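Local coordinates for protein MgGH51 (Meripilus giganteus, PDB 6ZPV) that probably hydrolyses terminal alpha-L-arabinofuranosyl residues from arabinose-containing glycans, as a fungal glycoside hydrolase of family GH51, at residues L343-V348 with Q376-A381; P222-F227 with E284-V289. All blocks are in the same frame, centred on the assembly; numbering follows the deposited sequence.

Contact 1 (L343-V348 with Q376-A381); sequences LRFVEV and QIRFIA. With SO4 (sulfate ion), chain R.
Val346 lies alongside the ring of Phe379 and points the same way, its CB 3.7 Å from Phe379 CE1, with CG1 on the same CD1-CE1 side of the ring. Its other methyl, CG2, turns to Ile377 and meets Ile377 CG2 at 3.7 Å, so the valine sits between Ile377, just before strand 378-381, and Phe379 within it. The placement follows from its first torsion: CG1 is anti to the backbone N (chi1 166°), which sends the two methyls to different neighbours. Ile377 CG2 also rests over one face of the Phe379 ring. Leu343 CD2 extends this apolar layer by touching Ile377 CD1.

Alongside Phe345, on the face of the sheet opposite Val346, Arg378 runs out extended, its guanidinium plane 52° from the ring; its CB is 4.0 Å from Phe345 CD1, and its guanidinium is bonded through NE to Ser396 OG and through NH2 to Gln395 O. Four main-chain bonds tie the strands in parallel register, from Arg378 N to Arg344 O (2.9 Å) through Val346, which uses both N and O, to Val348 N on Ile380 O. Arg344 O takes a second donor, a water that also bonds Gln376 O.

At the exposed end, Arg344 NH1 and NH2 reach two oxygens of a sulfate, probably from the crystallisation liquor, with NH1 to O1 at 3.0 Å; Ser15 holds the same ion, and Arg344 NE pairs with Glu284.

The arrangement is a beta-alpha-beta crossover of the parallel catalytic-domain barrel: helix 359-373 links the two strands and covers Phe379 through Leu370 and Gln371, helix 306-320 packs on Leu343 and Ile377, and strands 284-289 and 396-403 flank the pair.

Contact 2 (P222-F227 with E284-V289); sequences PSFFRF and EPIMAV
Phe224 turns one face of its ring to Ile286 in two neighbouring parallel strands of the (beta/alpha)8-type barrel expected for GH51 enzymes. Ile286 CD1 makes a CH-pi contact there, 4.0 Å from the ring centroid and 25° off the normal. Phe227, on the other face of the sheet, is turned differently: Pro285 lies beside it and meets the ring edge, CB to Phe227 CE1 at 3.8 Å, whereas Met287 crosses it obliquely, CG 3.7 Å from Phe227 CZ. Met287 SD adds an oblique Met-aromatic contact. Phe227 CG sits between its own backbone N and carbonyl carbon (chi1 81°), which swings the ring across to the partner strand, where Tyr274 and Phe278 of helix 271-281 also meet it. An alanine here would remove the ring and is likely to leave Pro285 CB and the Met287 side chain without their aromatic partner. Arg226 extends its guanidinium to salt bridges with Glu429 and Glu347. Five backbone bonds fix the register; in one, Ile286 N sits above the Phe225 carbonyl plane, 51° out of it. At the strand start a water donates to both Ser223 O (2.8 Å) and Glu284 OE1 (2.7 Å).

In the fold
Along the chain both segments of contact 2 precede those of contact 1, and the contact centres lie 10 Å apart. All four strands belong to one eight-stranded parallel sheet, in the order 224-227, 284-289, 345-348, 378-381, so the contacts are two joints of the same barrel wall, separated by the one between 284-289 and 345-348. At that middle joint Glu347 N lies 2.9 Å from Met287 O, a probable hydrogen bond, and Arg344 NE forms a salt bridge with Glu284 OE2 at 2.8 Å. A second ion pair, Arg226 with Glu347, reaches across the intervening strand 284-289. Backbone pairing thus runs through four of the sheet's eight strands, and the ion pairs link three of their segments.

Contact 1 (L343-V348 with Q376-A381)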
# COMPACT_ATOMS: atom_id res chain seq x y z
N LEU A 343 -5.15 -1.76 17.88
CA LEU A 343 -3.88 -2.46 17.53
C LEU A 343 -3.85 -3.78 18.29
O LEU A 343 -3.68 -3.80 19.50
CB LEU A 343 -2.65 -1.63 17.87
CG LEU A 343 -1.33 -2.27 17.58
CD1 LEU A 343 -1.07 -2.49 16.11
CD2 LEU A 343 -0.18 -1.47 18.21
N ARG A 344 -3.99 -4.89 17.58
CA ARG A 344 -4.00 -6.22 18.17
C ARG A 344 -2.77 -7.03 17.81
O ARG A 344 -2.53 -8.06 18.46
CB ARG A 344 -5.26 -7.01 17.75
CG ARG A 344 -6.56 -6.34 18.17
CD ARG A 344 -7.72 -7.28 18.13
NE ARG A 344 -8.03 -7.77 16.83
CZ ARG A 344 -8.73 -8.87 16.50
NH1 ARG A 344 -9.00 -9.15 15.25
NH2 ARG A 344 -9.16 -9.69 17.43
N PHE A 345 -2.05 -6.65 16.75
CA PHE A 345 -0.99 -7.48 16.14
C PHE A 345 0.22 -6.58 15.82
O PHE A 345 0.06 -5.57 15.14
CB PHE A 345 -1.50 -8.07 14.82
CG PHE A 345 -2.73 -8.93 14.91
CD1 PHE A 345 -2.69 -10.17 15.52
CD2 PHE A 345 -3.94 -8.43 14.50
CE1 PHE A 345 -3.84 -10.93 15.61
CE2 PHE A 345 -5.10 -9.19 14.66
CZ PHE A 345 -5.04 -10.44 15.20
N VAL A 346 1.39 -7.03 16.24
CA VAL A 346 2.66 -6.37 15.93
C VAL A 346 3.62 -7.41 15.37
O VAL A 346 3.77 -8.51 15.98
CB VAL A 346 3.27 -5.61 17.13
CG1 VAL A 346 4.72 -5.25 16.88
CG2 VAL A 346 2.40 -4.42 17.48
N GLU A 347 4.24 -7.08 14.24
CA GLU A 347 5.21 -7.99 13.61
C GLU A 347 6.63 -7.53 13.95
O GLU A 347 6.95 -6.33 13.84
CB GLU A 347 4.95 -8.02 12.09
CG GLU A 347 5.81 -9.04 11.35
CD GLU A 347 5.28 -9.43 9.99
OE1 GLU A 347 4.23 -8.92 9.59
OE2 GLU A 347 5.97 -10.30 9.34
N VAL A 348 7.47 -8.48 14.36
CA VAL A 348 8.81 -8.14 14.88
C VAL A 348 9.80 -8.31 13.73
O VAL A 348 10.28 -9.44 13.45
CB VAL A 348 9.12 -8.99 16.12
CG1 VAL A 348 10.52 -8.68 16.65
CG2 VAL A 348 8.06 -8.76 17.18
N GLN A 376 -1.55 -7.39 26.00
CA GLN A 376 -2.73 -7.68 25.15
C GLN A 376 -2.39 -7.80 23.67
O GLN A 376 -3.26 -8.23 22.90
CB GLN A 376 -3.80 -6.61 25.34
CG GLN A 376 -3.53 -5.28 24.68
CD GLN A 376 -2.58 -4.34 25.45
OE1 GLN A 376 -1.84 -4.68 26.40
NE2 GLN A 376 -2.58 -3.09 25.02
N ILE A 377 -1.19 -7.46 23.22
CA ILE A 377 -0.80 -7.52 21.79
C ILE A 377 -0.26 -8.90 21.42
O ILE A 377 0.41 -9.52 22.23
CB ILE A 377 0.20 -6.42 21.45
CG1 ILE A 377 -0.50 -5.06 21.56
CG2 ILE A 377 0.81 -6.62 20.06
CD1 ILE A 377 0.44 -3.89 21.25
N ARG A 378 -0.62 -9.39 20.24
CA ARG A 378 -0.06 -10.64 19.74
C ARG A 378 1.12 -10.33 18.83
O ARG A 378 0.99 -9.63 17.83
CB ARG A 378 -1.12 -11.45 18.99
CG ARG A 378 -0.75 -12.89 18.72
CD ARG A 378 -1.79 -13.63 17.88
NE ARG A 378 -1.62 -15.08 17.90
CZ ARG A 378 -2.38 -15.95 18.54
NH1 ARG A 378 -3.34 -15.54 19.36
NH2 ARG A 378 -2.09 -17.26 18.41
N PHE A 379 2.29 -10.86 19.17
CA PHE A 379 3.53 -10.60 18.44
C PHE A 379 3.80 -11.70 17.42
O PHE A 379 3.75 -12.90 17.74
CB PHE A 379 4.71 -10.40 19.40
CG PHE A 379 4.57 -9.11 20.19
CD1 PHE A 379 4.98 -7.91 19.61
CD2 PHE A 379 3.94 -9.07 21.41
CE1 PHE A 379 4.78 -6.70 20.27
CE2 PHE A 379 3.72 -7.87 22.05
CZ PHE A 379 4.13 -6.68 21.48
N ILE A 380 4.15 -11.30 16.20
CA ILE A 380 4.33 -12.23 15.06
C ILE A 380 5.82 -12.32 14.72
O ILE A 380 6.47 -11.29 14.45
CB ILE A 380 3.53 -11.73 13.85
CG1 ILE A 380 2.06 -11.47 14.15
CG2 ILE A 380 3.71 -12.67 12.71
CD1 ILE A 380 1.35 -10.62 13.17
N ALA A 381 6.34 -13.55 14.68
CA ALA A 381 7.72 -13.86 14.32
C ALA A 381 7.86 -13.97 12.79
O ALA A 381 6.92 -14.41 12.10
CB ALA A 381 8.15 -15.11 15.03
S SO4 R . -11.15 -12.40 15.17
O1 SO4 R . -10.48 -11.55 14.16
O2 SO4 R . -11.47 -11.75 16.40
O3 SO4 R . -10.20 -13.54 15.47
O4 SO4 R . -12.29 -13.00 14.48
O HOH W 1 -4.33 -8.90 20.50

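Contact 2 (P222-F227 with E284-V289)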
# COMPACT_ATOMS: atom_id res chain seq x y z
N PRO A 222 -11.11 -5.46 2.65
CA PRO A 222 -10.04 -5.95 3.53
C PRO A 222 -10.38 -5.75 5.00
O PRO A 222 -11.01 -4.76 5.38
CB PRO A 222 -8.85 -5.11 3.16
CG PRO A 222 -9.46 -3.80 2.72
CD PRO A 222 -10.75 -4.19 2.00
N SER A 223 -9.82 -6.61 5.83
CA SER A 223 -10.01 -6.54 7.28
C SER A 223 -8.78 -5.99 8.00
O SER A 223 -8.90 -5.53 9.15
CB SER A 223 -10.32 -7.88 7.89
OG SER A 223 -9.24 -8.78 7.71
N PHE A 224 -7.61 -6.04 7.38
CA PHE A 224 -6.38 -5.59 8.02
C PHE A 224 -5.48 -4.98 6.97
O PHE A 224 -5.63 -5.15 5.77
CB PHE A 224 -5.64 -6.73 8.73
CG PHE A 224 -5.05 -7.77 7.82
CD1 PHE A 224 -3.83 -7.56 7.15
CD2 PHE A 224 -5.73 -8.95 7.56
CE1 PHE A 224 -3.32 -8.45 6.25
CE2 PHE A 224 -5.20 -9.88 6.67
CZ PHE A 224 -4.01 -9.63 6.02
N PHE A 225 -4.49 -4.26 7.47
CA PHE A 225 -3.47 -3.57 6.66
C PHE A 225 -2.11 -3.78 7.33
O PHE A 225 -1.86 -3.24 8.43
CB PHE A 225 -3.83 -2.08 6.54
CG PHE A 225 -3.09 -1.28 5.52
CD1 PHE A 225 -1.83 -0.74 5.78
CD2 PHE A 225 -3.65 -0.96 4.31
CE1 PHE A 225 -1.23 0.14 4.89
CE2 PHE A 225 -3.06 -0.09 3.42
CZ PHE A 225 -1.83 0.48 3.72
N ARG A 226 -1.25 -4.58 6.72
CA ARG A 226 0.13 -4.85 7.21
C ARG A 226 1.04 -3.74 6.70
O ARG A 226 1.02 -3.41 5.49
CB ARG A 226 0.60 -6.22 6.71
CG ARG A 226 1.96 -6.61 7.22
CD ARG A 226 2.61 -7.69 6.36
NE ARG A 226 3.96 -8.05 6.82
CZ ARG A 226 4.95 -8.43 6.02
NH1 ARG A 226 4.72 -8.64 4.72
NH2 ARG A 226 6.17 -8.56 6.52
N PHE A 227 1.83 -3.11 7.57
CA PHE A 227 2.63 -1.93 7.18
C PHE A 227 3.66 -1.69 8.25
O PHE A 227 3.47 -2.16 9.40
CB PHE A 227 1.72 -0.71 7.01
CG PHE A 227 1.36 -0.01 8.31
CD1 PHE A 227 0.57 -0.62 9.23
CD2 PHE A 227 1.96 1.21 8.61
CE1 PHE A 227 0.35 -0.04 10.46
CE2 PHE A 227 1.73 1.79 9.83
CZ PHE A 227 0.95 1.16 10.77
N GLU A 284 -8.04 -3.00 10.53
CA GLU A 284 -7.15 -2.94 11.68
C GLU A 284 -5.71 -3.16 11.23
O GLU A 284 -5.43 -3.85 10.23
CB GLU A 284 -7.51 -3.94 12.76
CG GLU A 284 -7.29 -5.40 12.41
CD GLU A 284 -7.74 -6.29 13.56
OE1 GLU A 284 -8.79 -6.95 13.43
OE2 GLU A 284 -7.05 -6.28 14.60
N PRO A 285 -4.73 -2.57 11.94
CA PRO A 285 -3.34 -2.74 11.55
C PRO A 285 -2.76 -4.08 11.94
O PRO A 285 -3.03 -4.62 12.99
CB PRO A 285 -2.61 -1.62 12.33
CG PRO A 285 -3.50 -1.39 13.51
CD PRO A 285 -4.91 -1.59 13.03
N ILE A 286 -1.81 -4.53 11.09
CA ILE A 286 -0.75 -5.46 11.51
C ILE A 286 0.52 -4.65 11.37
O ILE A 286 1.02 -4.46 10.25
CB ILE A 286 -0.77 -6.77 10.74
CG1 ILE A 286 -2.09 -7.52 10.92
CG2 ILE A 286 0.44 -7.61 11.16
CD1 ILE A 286 -2.24 -8.82 10.18
N MET A 287 0.99 -4.06 12.47
CA MET A 287 2.05 -3.06 12.42
C MET A 287 3.40 -3.69 12.70
O MET A 287 3.59 -4.35 13.73
CB MET A 287 1.77 -1.95 13.42
CG MET A 287 2.79 -0.83 13.35
SD MET A 287 2.48 0.57 14.43
CE MET A 287 2.83 -0.17 16.01
N ALA A 288 4.35 -3.47 11.81
CA ALA A 288 5.72 -3.95 12.00
C ALA A 288 6.54 -2.91 12.79
O ALA A 288 6.33 -1.70 12.70
CB ALA A 288 6.39 -4.25 10.69
N VAL A 289 7.47 -3.49 13.58
CA VAL A 289 8.52 -2.72 14.25
C VAL A 289 9.87 -3.20 13.75
O VAL A 289 10.10 -4.39 13.54
CB VAL A 289 8.44 -2.78 15.78
CG1 VAL A 289 7.18 -2.12 16.27
CG2 VAL A 289 8.56 -4.19 16.36
O HOH W 2 -10.45 -6.13 11.43